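Local coordinates for GH26C (Muricauda sp. MAR_2010_75, PDB 6Q78), which probably hydrolyses internal beta-1,4-mannosidic bonds in mannans, acting as a family 26 endo-beta-mannanase, at residues F117-D122 and S130-Q135. Residues are numbered along the deposited sequence; the frame is centred on the assembly and turned at random.
Sequences FMFITD and SNWFFQ
Phe119 meets Trp132 in an edge-to-face pair, the benzo edge of the indole pointing at one face of the phenyl ring with the planes at 70°. CH2 of Trp132 comes 3.6 Å from CZ of Phe119. The methyl CE of Met118 lies over the opposite face, so the phenyl ring sits between a thioether and an indole. Phe133 approaches the same ring differently: its CD1 comes 3.7 Å from CD1 of Phe119, and the two planes are oblique, neither stacked nor edge-to-face. Phe119 thus shows how one ring can join two aromatic neighbours in unlike geometries. In this TIM barrel the cluster lies at the surface, joining the loop after strand 112-116 to the first turn of helix 132-150, within one beta-alpha unit. Phe133 has the edge of the indole, at CE3, over one face and the carboxylate of Asp122 lying nearly parallel, 9° off, over the other. A chi1 near trans, -163°, carries that carboxylate across the Phe133 face, while OD1 is tied to Leu124 N. CB of Asp122 also makes a CH-pi contact, 4.2 Å from the Phe133 centroid. At the start of the helix, Asn131 is the N-cap, its OD1 accepting from Phe134 N at 3.1 Å.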
loop_
_atom_site.group_PDB
_atom_site.type_symbol
_atom_site.label_atom_id
_atom_site.label_comp_id
_atom_site.label_asym_id
_atom_site.label_seq_id
_atom_site.Cartn_x
_atom_site.Cartn_y
_atom_site.Cartn_z
ATOM N N PHE A 117 -2.217 -9.077 4.147
ATOM C CA PHE A 117 -3.154 -9.925 4.895
ATOM C C PHE A 117 -3.295 -11.346 4.344
ATOM O O PHE A 117 -3.928 -12.182 5.012
ATOM C CB PHE A 117 -4.534 -9.265 4.984
ATOM C CG PHE A 117 -4.632 -8.222 6.068
ATOM C CD1 PHE A 117 -4.530 -8.599 7.404
ATOM C CD2 PHE A 117 -4.862 -6.892 5.762
ATOM C CE1 PHE A 117 -4.616 -7.647 8.430
ATOM C CE2 PHE A 117 -4.950 -5.898 6.791
ATOM C CZ PHE A 117 -4.824 -6.324 8.136
ATOM N N MET A 118 -2.709 -11.647 3.176
ATOM C CA MET A 118 -2.805 -12.969 2.534
ATOM C C MET A 118 -2.737 -14.167 3.497
ATOM O O MET A 118 -3.661 -15.001 3.548
ATOM C CB MET A 118 -1.676 -13.044 1.511
ATOM C CG MET A 118 -1.582 -14.394 0.800
ATOM S SD MET A 118 -0.247 -14.387 -0.449
ATOM C CE MET A 118 1.256 -14.001 0.456
ATOM N N PHE A 119 -1.628 -14.320 4.219
ATOM C CA PHE A 119 -1.491 -15.502 5.064
ATOM C C PHE A 119 -2.348 -15.384 6.331
ATOM O O PHE A 119 -2.705 -16.410 6.935
ATOM C CB PHE A 119 -0.001 -15.691 5.409
ATOM C CG PHE A 119 0.880 -16.158 4.229
ATOM C CD1 PHE A 119 0.379 -16.995 3.230
ATOM C CD2 PHE A 119 2.155 -15.637 4.085
ATOM C CE1 PHE A 119 1.177 -17.393 2.150
ATOM C CE2 PHE A 119 2.970 -16.061 3.014
ATOM C CZ PHE A 119 2.461 -16.903 2.047
ATOM N N ILE A 120 -2.673 -14.161 6.751
ATOM C CA ILE A 120 -3.487 -13.959 7.936
ATOM C C ILE A 120 -4.909 -14.438 7.699
ATOM O O ILE A 120 -5.591 -14.877 8.649
ATOM C CB ILE A 120 -3.385 -12.472 8.320
ATOM C CG1 ILE A 120 -1.918 -12.153 8.675
ATOM C CG2 ILE A 120 -4.343 -12.098 9.458
ATOM C CD1 ILE A 120 -1.639 -10.652 8.774
ATOM N N THR A 121 -5.381 -14.392 6.453
ATOM C CA THR A 121 -6.760 -14.775 6.147
ATOM C C THR A 121 -6.859 -16.128 5.450
ATOM O O THR A 121 -7.944 -16.514 4.982
ATOM C CB THR A 121 -7.481 -13.732 5.279
ATOM O OG1 THR A 121 -6.817 -13.613 4.004
ATOM C CG2 THR A 121 -7.515 -12.377 5.994
ATOM N N ASP A 122 -5.778 -16.884 5.386
ATOM C CA ASP A 122 -5.832 -18.155 4.670
ATOM C C ASP A 122 -6.810 -19.110 5.348
ATOM O O ASP A 122 -6.888 -19.167 6.581
ATOM C CB ASP A 122 -4.438 -18.806 4.661
ATOM C CG ASP A 122 -4.336 -19.904 3.586
ATOM O OD1 ASP A 122 -4.773 -21.059 3.838
ATOM O OD2 ASP A 122 -3.902 -19.567 2.464
ATOM N N SER A 130 1.910 -24.577 15.641
ATOM C CA SER A 130 2.430 -25.534 14.663
ATOM C C SER A 130 2.062 -25.152 13.237
ATOM O O SER A 130 2.556 -25.787 12.288
ATOM C CB SER A 130 1.889 -26.931 14.948
ATOM O OG SER A 130 0.503 -27.055 14.596
ATOM N N ASN A 131 1.220 -24.148 13.071
ATOM C CA ASN A 131 0.620 -23.895 11.773
ATOM C C ASN A 131 1.455 -22.874 11.024
ATOM O O ASN A 131 1.746 -21.806 11.550
ATOM C CB ASN A 131 -0.794 -23.391 12.038
ATOM C CG ASN A 131 -1.560 -23.087 10.748
ATOM O OD1 ASN A 131 -1.237 -22.160 10.026
ATOM N ND2 ASN A 131 -2.611 -23.871 10.475
ATOM N N TRP A 132 1.869 -23.219 9.797
ATOM C CA TRP A 132 2.793 -22.341 9.066
ATOM C C TRP A 132 2.171 -20.981 8.773
ATOM O O TRP A 132 2.856 -19.962 8.838
ATOM C CB TRP A 132 3.268 -23.031 7.770
ATOM C CG TRP A 132 4.273 -22.202 7.000
ATOM C CD1 TRP A 132 5.605 -22.042 7.305
ATOM C CD2 TRP A 132 4.015 -21.365 5.865
ATOM N NE1 TRP A 132 6.194 -21.181 6.415
ATOM C CE2 TRP A 132 5.248 -20.758 5.513
ATOM C CE3 TRP A 132 2.864 -21.063 5.122
ATOM C CZ2 TRP A 132 5.363 -19.880 4.421
ATOM C CZ3 TRP A 132 2.976 -20.189 4.049
ATOM C CH2 TRP A 132 4.226 -19.588 3.728
ATOM N N PHE A 133 0.887 -20.944 8.445
ATOM C CA PHE A 133 0.257 -19.667 8.141
ATOM C C PHE A 133 0.198 -18.788 9.380
ATOM O O PHE A 133 0.454 -17.584 9.289
ATOM C CB PHE A 133 -1.144 -19.872 7.549
ATOM C CG PHE A 133 -1.130 -20.620 6.255
ATOM C CD1 PHE A 133 -0.804 -19.986 5.056
ATOM C CD2 PHE A 133 -1.385 -21.975 6.258
ATOM C CE1 PHE A 133 -0.738 -20.728 3.895
ATOM C CE2 PHE A 133 -1.339 -22.697 5.066
ATOM C CZ PHE A 133 -0.995 -22.060 3.915
ATOM N N PHE A 134 -0.073 -19.383 10.553
ATOM C CA PHE A 134 -0.026 -18.598 11.781
ATOM C C PHE A 134 1.393 -18.134 12.070
ATOM O O PHE A 134 1.597 -17.008 12.558
ATOM C CB PHE A 134 -0.608 -19.391 12.964
ATOM C CG PHE A 134 -0.470 -18.655 14.261
ATOM C CD1 PHE A 134 0.447 -19.044 15.208
ATOM C CD2 PHE A 134 -1.214 -17.510 14.454
ATOM C CE1 PHE A 134 0.592 -18.321 16.386
ATOM C CE2 PHE A 134 -1.067 -16.760 15.620
ATOM C CZ PHE A 134 -0.179 -17.163 16.582
ATOM N N GLN A 135 2.398 -18.976 11.796
ATOM C CA GLN A 135 3.778 -18.526 11.975
ATOM C C GLN A 135 4.062 -17.309 11.110
ATOM O O GLN A 135 4.759 -16.369 11.554
ATOM C CB GLN A 135 4.750 -19.667 11.649
ATOM C CG GLN A 135 4.676 -20.798 12.661
ATOM C CD GLN A 135 5.422 -22.023 12.203
ATOM O OE1 GLN A 135 6.181 -21.970 11.234
ATOM N NE2 GLN A 135 5.202 -23.151 12.895
#